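Long-range contact in p1 (Rice yellow mottle virus, PDB 6TY0), which suppresses RNA silencing in the host plant as a multitasking zinc-finger protein involved in virus spread: residues M1-Q13 and T24-D37. Numbering follows the deposited sequence.
Sequences MTRLEVLIRPTEQ and THALTWVWHSQTWD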
ATOM      1  N   MET A   1      -3.756  -5.593   6.465  1.00 59.44           N
ATOM      2  CA  MET A   1      -2.331  -5.416   6.029  1.00 57.35           C
ATOM      3  C   MET A   1      -1.801  -6.759   5.590  1.00 54.42           C
ATOM      4  O   MET A   1      -1.498  -7.583   6.446  1.00 58.36           O
ATOM      5  CB  MET A   1      -1.481  -4.896   7.200  1.00 64.98           C
ATOM      6  CG  MET A   1      -0.119  -4.371   6.788  1.00 72.57           C
ATOM      7  SD  MET A   1      -0.386  -3.171   5.472  1.00 88.06           S
ATOM      8  CE  MET A   1      -0.920  -1.743   6.422  1.00 95.11           C
ATOM      9  N   THR A   2      -1.757  -7.016   4.285  1.00 39.02           N
ATOM     10  CA  THR A   2      -1.278  -8.295   3.773  1.00 39.43           C
ATOM     11  C   THR A   2      -0.144  -8.010   2.781  1.00 40.47           C
ATOM     12  O   THR A   2      -0.275  -7.140   1.930  1.00 35.10           O
ATOM     13  CB  THR A   2      -2.384  -9.092   3.045  1.00 41.92           C
ATOM     14  OG1 THR A   2      -3.535  -9.242   3.886  1.00 39.77           O
ATOM     15  CG2 THR A   2      -1.874 -10.491   2.584  1.00 42.26           C
ATOM     16  N   ARG A   3       0.969  -8.727   2.911  1.00 36.03           N
ATOM     17  CA  ARG A   3       2.101  -8.579   2.003  1.00 37.72           C
ATOM     18  C   ARG A   3       1.833  -9.397   0.733  1.00 35.02           C
ATOM     19  O   ARG A   3       1.415 -10.551   0.806  1.00 33.72           O
ATOM     20  CB  ARG A   3       3.363  -9.093   2.667  1.00 41.08           C
ATOM     21  CG  ARG A   3       4.644  -8.834   1.910  1.00 46.21           C
ATOM     22  CD  ARG A   3       5.748  -9.728   2.480  1.00 47.30           C
ATOM     23  NE  ARG A   3       6.056  -9.449   3.894  1.00 47.66           N
ATOM     24  CZ  ARG A   3       7.148  -8.813   4.349  1.00 50.29           C
ATOM     25  NH1 ARG A   3       8.078  -8.334   3.511  1.00 56.40           N
ATOM     26  NH2 ARG A   3       7.325  -8.657   5.656  1.00 45.73           N
ATOM     27  N   LEU A   4       1.987  -8.782  -0.430  1.00 33.49           N
ATOM     28  CA  LEU A   4       2.007  -9.545  -1.694  1.00 33.77           C
ATOM     29  C   LEU A   4       3.431  -9.508  -2.263  1.00 34.61           C
ATOM     30  O   LEU A   4       3.926  -8.449  -2.615  1.00 36.74           O
ATOM     31  CB  LEU A   4       1.059  -8.931  -2.703  1.00 34.51           C
ATOM     32  CG  LEU A   4       0.991  -9.727  -4.000  1.00 37.67           C
ATOM     33  CD1 LEU A   4      -0.131 -10.737  -3.916  1.00 42.37           C
ATOM     34  CD2 LEU A   4       0.779  -8.797  -5.169  1.00 41.37           C
ATOM     35  N   GLU A   5       4.073 -10.669  -2.316  1.00 36.11           N
ATOM     36  CA  GLU A   5       5.392 -10.830  -2.858  1.00 38.43           C
ATOM     37  C   GLU A   5       5.365 -10.999  -4.376  1.00 37.37           C
ATOM     38  O   GLU A   5       4.517 -11.717  -4.914  1.00 35.98           O
ATOM     39  CB  GLU A   5       6.061 -12.078  -2.259  1.00 45.70           C
ATOM     40  CG  GLU A   5       6.162 -12.062  -0.741  1.00 56.17           C
ATOM     41  CD  GLU A   5       7.301 -12.923  -0.183  1.00 63.85           C
ATOM     42  OE1 GLU A   5       7.869 -13.764  -0.921  1.00 63.61           O
ATOM     43  OE2 GLU A   5       7.624 -12.750   1.017  1.00 71.69           O
ATOM     44  N   VAL A   6       6.314 -10.360  -5.037  1.00 32.84           N
ATOM     45  CA  VAL A   6       6.461 -10.432  -6.480  1.00 33.46           C
ATOM     46  C   VAL A   6       7.879 -10.880  -6.822  1.00 33.21           C
ATOM     47  O   VAL A   6       8.844 -10.250  -6.407  1.00 33.32           O
ATOM     48  CB  VAL A   6       6.257  -9.067  -7.126  1.00 35.98           C
ATOM     49  CG1 VAL A   6       6.382  -9.174  -8.635  1.00 34.57           C
ATOM     50  CG2 VAL A   6       4.897  -8.500  -6.725  1.00 41.01           C
ATOM     51  N   LEU A   7       7.987 -12.010  -7.516  1.00 32.05           N
ATOM     52  CA  LEU A   7       9.286 -12.573  -7.928  1.00 33.80           C
ATOM     53  C   LEU A   7       9.519 -12.160  -9.356  1.00 33.27           C
ATOM     54  O   LEU A   7       8.637 -12.331 -10.210  1.00 34.41           O
ATOM     55  CB  LEU A   7       9.268 -14.086  -7.841  1.00 34.18           C
ATOM     56  CG  LEU A   7      10.532 -14.821  -8.305  1.00 38.58           C
ATOM     57  CD1 LEU A   7      11.727 -14.542  -7.409  1.00 38.79           C
ATOM     58  CD2 LEU A   7      10.219 -16.311  -8.302  1.00 40.83           C
ATOM     59  N   ILE A   8      10.653 -11.547  -9.615  1.00 31.02           N
ATOM     60  CA  ILE A   8      10.983 -11.134 -10.980  1.00 33.29           C
ATOM     61  C   ILE A   8      12.256 -11.846 -11.456  1.00 35.82           C
ATOM     62  O   ILE A   8      13.286 -11.775 -10.786  1.00 36.50           O
ATOM     63  CB  ILE A   8      11.157  -9.628 -11.032  1.00 34.10           C
ATOM     64  CG1 ILE A   8       9.809  -8.962 -10.704  1.00 35.58           C
ATOM     65  CG2 ILE A   8      11.639  -9.181 -12.398  1.00 36.33           C
ATOM     66  CD1 ILE A   8      10.002  -7.568 -10.232  1.00 35.87           C
ATOM     67  N   ARG A   9      12.168 -12.534 -12.577  1.00 33.10           N
ATOM     68  CA  ARG A   9      13.352 -13.193 -13.194  1.00 37.67           C
ATOM     69  C   ARG A   9      13.551 -12.699 -14.646  1.00 38.32           C
ATOM     70  O   ARG A   9      12.600 -12.210 -15.250  1.00 39.74           O
ATOM     71  CB  ARG A   9      13.164 -14.697 -13.185  1.00 39.53           C
ATOM     72  CG  ARG A   9      12.988 -15.326 -11.812  1.00 45.57           C
ATOM     73  CD  ARG A   9      13.333 -16.801 -11.869  1.00 53.04           C
ATOM     74  NE  ARG A   9      12.274 -17.678 -11.376  1.00 66.15           N
ATOM     75  CZ  ARG A   9      11.145 -17.969 -12.034  1.00 76.74           C
ATOM     76  NH1 ARG A   9      10.881 -17.415 -13.212  1.00 79.72           N
ATOM     77  NH2 ARG A   9      10.255 -18.805 -11.498  1.00 78.39           N
ATOM     78  N   PRO A  10      14.765 -12.850 -15.206  1.00 38.45           N
ATOM     79  CA  PRO A  10      15.108 -12.230 -16.486  1.00 38.20           C
ATOM     80  C   PRO A  10      14.369 -12.899 -17.644  1.00 39.67           C
ATOM     81  O   PRO A  10      14.046 -14.091 -17.582  1.00 37.77           O
ATOM     82  CB  PRO A  10      16.621 -12.483 -16.628  1.00 41.83           C
ATOM     83  CG  PRO A  10      17.067 -13.063 -15.314  1.00 41.00           C
ATOM     84  CD  PRO A  10      15.864 -13.714 -14.717  1.00 38.56           C
ATOM     85  N   THR A  11      14.070 -12.134 -18.677  1.00 42.00           N
ATOM     86  CA  THR A  11      13.564 -12.745 -19.944  1.00 45.00           C
ATOM     87  C   THR A  11      14.684 -13.553 -20.584  1.00 47.58           C
ATOM     88  O   THR A  11      15.844 -13.371 -20.217  1.00 44.59           O
ATOM     89  CB  THR A  11      13.166 -11.645 -20.911  1.00 44.55           C
ATOM     90  OG1 THR A  11      14.164 -10.606 -20.865  1.00 46.72           O
ATOM     91  CG2 THR A  11      11.821 -11.040 -20.505  1.00 43.60           C
ATOM     92  N   GLU A  12      14.364 -14.435 -21.538  1.00 53.16           N
ATOM     93  CA  GLU A  12      15.421 -15.175 -22.287  1.00 58.10           C
ATOM     94  C   GLU A  12      16.448 -14.277 -22.961  1.00 53.25           C
ATOM     95  O   GLU A  12      17.614 -14.584 -22.981  1.00 59.66           O
ATOM     96  CB  GLU A  12      14.812 -16.101 -23.330  1.00 65.83           C
ATOM     97  CG  GLU A  12      14.059 -17.264 -22.713  1.00 74.71           C
ATOM     98  CD  GLU A  12      13.450 -18.193 -23.755  1.00 88.30           C
ATOM     99  OE1 GLU A  12      13.773 -18.051 -24.958  1.00 92.92           O
ATOM    100  OE2 GLU A  12      12.646 -19.074 -23.364  1.00 96.38           O
ATOM    101  N   GLN A  13      16.020 -13.128 -23.447  1.00 52.21           N
ATOM    102  CA  GLN A  13      16.886 -12.236 -24.182  1.00 53.64           C
ATOM    103  C   GLN A  13      17.818 -11.495 -23.275  1.00 56.92           C
ATOM    104  O   GLN A  13      18.703 -10.791 -23.763  1.00 62.76           O
ATOM    105  CB  GLN A  13      16.079 -11.163 -24.928  1.00 61.21           C
ATOM    106  CG  GLN A  13      14.809 -11.662 -25.592  1.00 74.76           C
ATOM    107  CD  GLN A  13      13.585 -11.628 -24.666  1.00 73.97           C
ATOM    108  OE1 GLN A  13      13.103 -10.554 -24.294  1.00 74.47           O
ATOM    109  NE2 GLN A  13      13.074 -12.807 -24.304  1.00 70.69           N
ATOM    110  N   THR A  24      20.323 -13.014 -10.611  1.00 40.49           N
ATOM    111  CA  THR A  24      19.409 -13.902 -11.295  1.00 44.18           C
ATOM    112  C   THR A  24      17.909 -13.617 -11.012  1.00 41.14           C
ATOM    113  O   THR A  24      17.041 -14.209 -11.659  1.00 37.76           O
ATOM    114  CB  THR A  24      19.695 -15.365 -10.879  1.00 45.76           C
ATOM    115  OG1 THR A  24      19.477 -15.535  -9.459  1.00 52.59           O
ATOM    116  CG2 THR A  24      21.136 -15.715 -11.210  1.00 59.53           C
ATOM    117  N   HIS A  25      17.608 -12.775 -10.027  1.00 34.94           N
ATOM    118  CA  HIS A  25      16.209 -12.505  -9.701  1.00 36.88           C
ATOM    119  C   HIS A  25      16.083 -11.372  -8.734  1.00 37.06           C
ATOM    120  O   HIS A  25      17.041 -11.056  -7.994  1.00 34.15           O
ATOM    121  CB  HIS A  25      15.510 -13.753  -9.117  1.00 41.33           C
ATOM    122  CG  HIS A  25      15.917 -14.075  -7.714  1.00 48.16           C
ATOM    123  ND1 HIS A  25      17.022 -14.839  -7.417  1.00 50.34           N
ATOM    124  CD2 HIS A  25      15.358 -13.747  -6.523  1.00 51.80           C
ATOM    125  CE1 HIS A  25      17.129 -14.971  -6.107  1.00 52.75           C
ATOM    126  NE2 HIS A  25      16.132 -14.321  -5.541  1.00 54.72           N
ATOM    127  N   ALA A  26      14.896 -10.759  -8.719  1.00 33.11           N
ATOM    128  CA  ALA A  26      14.533  -9.778  -7.687  1.00 33.57           C
ATOM    129  C   ALA A  26      13.270 -10.246  -6.985  1.00 34.33           C
ATOM    130  O   ALA A  26      12.349 -10.738  -7.612  1.00 34.43           O
ATOM    131  CB  ALA A  26      14.304  -8.414  -8.304  1.00 35.31           C
ATOM    132  N   LEU A  27      13.247 -10.143  -5.674  1.00 36.33           N
ATOM    133  CA  LEU A  27      12.053 -10.483  -4.903  1.00 43.04           C
ATOM    134  C   LEU A  27      11.602  -9.170  -4.309  1.00 43.36           C
ATOM    135  O   LEU A  27      12.359  -8.552  -3.578  1.00 45.78           O
ATOM    136  CB  LEU A  27      12.335 -11.506  -3.810  1.00 42.82           C
ATOM    137  CG  LEU A  27      11.108 -12.013  -3.038  1.00 49.93           C
ATOM    138  CD1 LEU A  27      10.113 -12.724  -3.944  1.00 52.74           C
ATOM    139  CD2 LEU A  27      11.513 -12.973  -1.933  1.00 52.30           C
ATOM    140  N   THR A  28      10.401  -8.698  -4.653  1.00 36.28           N
ATOM    141  CA  THR A  28       9.959  -7.424  -4.118  1.00 36.82           C
ATOM    142  C   THR A  28       8.609  -7.630  -3.466  1.00 36.92           C
ATOM    143  O   THR A  28       8.032  -8.718  -3.531  1.00 37.15           O
ATOM    144  CB  THR A  28       9.934  -6.324  -5.191  1.00 41.55           C
ATOM    145  OG1 THR A  28       9.658  -5.068  -4.568  1.00 48.67           O
ATOM    146  CG2 THR A  28       8.892  -6.574  -6.249  1.00 43.04           C
ATOM    147  N   TRP A  29       8.083  -6.613  -2.820  1.00 35.17           N
ATOM    148  CA  TRP A  29       6.726  -6.786  -2.321  1.00 40.77           C
ATOM    149  C   TRP A  29       5.944  -5.491  -2.229  1.00 35.85           C
ATOM    150  O   TRP A  29       6.505  -4.384  -2.185  1.00 32.61           O
ATOM    151  CB  TRP A  29       6.717  -7.542  -0.981  1.00 41.26           C
ATOM    152  CG  TRP A  29       7.410  -6.806   0.056  1.00 44.21           C
ATOM    153  CD1 TRP A  29       6.863  -5.902   0.894  1.00 51.86           C
ATOM    154  CD2 TRP A  29       8.802  -6.861   0.360  1.00 54.46           C
ATOM    155  NE1 TRP A  29       7.824  -5.366   1.718  1.00 56.34           N
ATOM    156  CE2 TRP A  29       9.031  -5.944   1.416  1.00 59.21           C
ATOM    157  CE3 TRP A  29       9.888  -7.584  -0.160  1.00 56.00           C
ATOM    158  CZ2 TRP A  29      10.309  -5.736   1.980  1.00 61.64           C
ATOM    159  CZ3 TRP A  29      11.172  -7.365   0.399  1.00 58.02           C
ATOM    160  CH2 TRP A  29      11.360  -6.444   1.448  1.00 57.39           C
ATOM    161  N   VAL A  30       4.630  -5.668  -2.234  1.00 30.80           N
ATOM    162  CA  VAL A  30       3.708  -4.557  -1.972  1.00 31.13           C
ATOM    163  C   VAL A  30       2.748  -5.038  -0.921  1.00 30.64           C
ATOM    164  O   VAL A  30       2.776  -6.224  -0.531  1.00 31.83           O
ATOM    165  CB  VAL A  30       2.944  -4.082  -3.250  1.00 31.09           C
ATOM    166  CG1 VAL A  30       3.909  -3.626  -4.308  1.00 35.74           C
ATOM    167  CG2 VAL A  30       2.056  -5.153  -3.836  1.00 32.73           C
ATOM    168  N   TRP A  31       1.901  -4.115  -0.476  1.00 30.58           N
ATOM    169  CA  TRP A  31       0.896  -4.378   0.545  1.00 32.70           C
ATOM    170  C   TRP A  31      -0.510  -4.030   0.074  1.00 32.38           C
ATOM    171  O   TRP A  31      -0.720  -3.102  -0.729  1.00 34.27           O
ATOM    172  CB  TRP A  31       1.190  -3.516   1.764  1.00 34.38           C
ATOM    173  CG  TRP A  31       2.605  -3.696   2.269  1.00 34.11           C
ATOM    174  CD1 TRP A  31       3.735  -3.009   1.863  1.00 35.65           C
ATOM    175  CD2 TRP A  31       3.042  -4.623   3.272  1.00 35.66           C
ATOM    176  NE1 TRP A  31       4.836  -3.455   2.544  1.00 33.06           N
ATOM    177  CE2 TRP A  31       4.452  -4.444   3.415  1.00 35.16           C
ATOM    178  CE3 TRP A  31       2.382  -5.592   4.063  1.00 37.11           C
ATOM    179  CZ2 TRP A  31       5.213  -5.194   4.305  1.00 36.77           C
ATOM    180  CZ3 TRP A  31       3.151  -6.359   4.974  1.00 39.75           C
ATOM    181  CH2 TRP A  31       4.564  -6.149   5.074  1.00 36.67           C
ATOM    182  N   HIS A  32      -1.474  -4.751   0.610  1.00 31.46           N
ATOM    183  CA  HIS A  32      -2.853  -4.437   0.369  1.00 33.79           C
ATOM    184  C   HIS A  32      -3.710  -4.719   1.606  1.00 33.77           C
ATOM    185  O   HIS A  32      -3.296  -5.416   2.511  1.00 31.91           O
ATOM    186  CB  HIS A  32      -3.345  -5.240  -0.833  1.00 32.48           C
ATOM    187  CG  HIS A  32      -3.409  -6.710  -0.609  1.00 34.16           C
ATOM    188  ND1 HIS A  32      -4.409  -7.308   0.138  1.00 35.56           N
ATOM    189  CD2 HIS A  32      -2.658  -7.716  -1.106  1.00 37.23           C
ATOM    190  CE1 HIS A  32      -4.265  -8.623   0.086  1.00 38.12           C
ATOM    191  NE2 HIS A  32      -3.195  -8.896  -0.639  1.00 35.18           N
ATOM    192  N   SER A  33      -4.907  -4.174   1.592  1.00 33.88           N
ATOM    193  CA  SER A  33      -5.846  -4.245   2.682  1.00 35.20           C
ATOM    194  C   SER A  33      -6.681  -5.482   2.600  1.00 36.34           C
ATOM    195  O   SER A  33      -6.551  -6.317   1.688  1.00 33.07           O
ATOM    196  CB  SER A  33      -6.751  -2.994   2.659  1.00 36.53           C
ATOM    197  OG  SER A  33      -7.670  -3.075   1.581  1.00 35.61           O
ATOM    198  N   GLN A  34      -7.582  -5.579   3.570  1.00 37.54           N
ATOM    199  CA  GLN A  34      -8.483  -6.718   3.716  1.00 39.50           C
ATOM    200  C   GLN A  34      -9.422  -6.882   2.531  1.00 34.21           C
ATOM    201  O   GLN A  34      -9.829  -7.993   2.218  1.00 35.84           O
ATOM    202  CB  GLN A  34      -9.303  -6.540   5.009  1.00 43.25           C
ATOM    203  CG  GLN A  34      -8.463  -6.584   6.293  1.00 45.93           C
ATOM    204  CD  GLN A  34      -7.626  -5.333   6.647  1.00 52.38           C
ATOM    205  OE1 GLN A  34      -7.693  -4.254   6.022  1.00 46.91           O
ATOM    206  NE2 GLN A  34      -6.808  -5.496   7.695  1.00 52.70           N
ATOM    207  N   THR A  35      -9.767  -5.773   1.877  1.00 35.67           N
ATOM    208  CA  THR A  35     -10.601  -5.808   0.688  1.00 35.91           C
ATOM    209  C   THR A  35     -10.124  -6.875  -0.317  1.00 37.02           C
ATOM    210  O   THR A  35     -10.948  -7.531  -0.954  1.00 34.28           O
ATOM    211  CB  THR A  35     -10.722  -4.407   0.099  1.00 40.58           C
ATOM    212  OG1 THR A  35     -11.268  -3.566   1.102  1.00 40.26           O
ATOM    213  CG2 THR A  35     -11.606  -4.338  -1.157  1.00 39.60           C
ATOM    214  N   TRP A  36      -8.813  -7.104  -0.394  1.00 34.16           N
ATOM    215  CA  TRP A  36      -8.230  -7.934  -1.452  1.00 32.28           C
ATOM    216  C   TRP A  36      -7.671  -9.265  -0.947  1.00 36.37           C
ATOM    217  O   TRP A  36      -6.951  -9.963  -1.682  1.00 34.90           O
ATOM    218  CB  TRP A  36      -7.160  -7.124  -2.182  1.00 32.94           C
ATOM    219  CG  TRP A  36      -7.670  -5.806  -2.578  1.00 30.03           C
ATOM    220  CD1 TRP A  36      -7.383  -4.623  -1.988  1.00 30.58           C
ATOM    221  CD2 TRP A  36      -8.640  -5.535  -3.579  1.00 29.78           C
ATOM    222  NE1 TRP A  36      -8.066  -3.632  -2.593  1.00 29.53           N
ATOM    223  CE2 TRP A  36      -8.859  -4.158  -3.572  1.00 29.36           C
ATOM    224  CE3 TRP A  36      -9.336  -6.328  -4.502  1.00 32.82           C
ATOM    225  CZ2 TRP A  36      -9.740  -3.536  -4.440  1.00 29.37           C
ATOM    226  CZ3 TRP A  36     -10.208  -5.705  -5.366  1.00 32.02           C
ATOM    227  CH2 TRP A  36     -10.404  -4.332  -5.327  1.00 33.46           C
ATOM    228  N   ASP A  37      -8.020  -9.616   0.299  1.00 36.91           N
ATOM    229  CA  ASP A  37      -7.772 -10.963   0.839  1.00 38.87           C
ATOM    230  C   ASP A  37      -8.790 -11.970   0.306  1.00 42.80           C
ATOM    231  O   ASP A  37      -9.744 -12.335   0.998  1.00 42.11           O
ATOM    232  CB  ASP A  37      -7.870 -10.944   2.367  1.00 43.27           C
ATOM    233  CG  ASP A  37      -6.707 -10.212   3.018  1.00 49.72           C
ATOM    234  OD1 ASP A  37      -5.580 -10.258   2.473  1.00 48.98           O
ATOM    235  OD2 ASP A  37      -6.924  -9.580   4.078  1.00 53.85           O
TER
HETATM  236  O   HOH W   1      -5.044  -7.139   4.501  1.00 55.00           O
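Arg3 meets two tryptophans at once. Its NH1 sits over the centre of the Trp29 ring, 3.3 Å from Trp29 CE2, and the guanidinium makes a cation-pi contact there although the two planes are 55° apart. Trp31 CH2 lies over one face of that guanidinium, 3.8 Å from Arg3 CZ. Lower down, Arg3 CB rests on a face of the Trp31 six-membered ring in a CH-pi contact, while Trp31 NE1 lies at the edge of the Trp29 ring, in its plane. With CG anti to the backbone N (chi1 -172°), Arg3 runs alongside Trp31 before bending over Trp29. Met1 reaches Trp31 obliquely, SD 3.9 Å from Trp31 CE3, a Met-aromatic contact; the same indole stacks on Trp31 of the second subunit. On the other side of the sheet, Thr2 CB lies over a face of His32, whose edge meets Leu4 CB.

Apart from Met1, just ahead of the first strand, the residues of this chain named so far sit on antiparallel strands 2-10 and 26-32, the latter outermost, within this chain, in a mixed sheet of this N-terminal part of P1. Four hydrogen-bonded pairs, from Thr2-His32 to Ile8-Ala26, zip them together; both bonds of the Val6-Thr28 pair are almost straight, with N-H...O angles of 176°. Leu4, Val6, Ile8, Ala26 and Val30 share the buried face with His32, where Ile8 and Ala26 touch Val77 of strand 70-77.

His32 is fixed in rotation by ND1, which donates in its ring plane to Ser33 O at 2.8 Å. Thr2 OG1 donates to the syn lone pair of Asp37 OD1 at 2.7 Å and accepts from a water that also takes a bond from Met1 N.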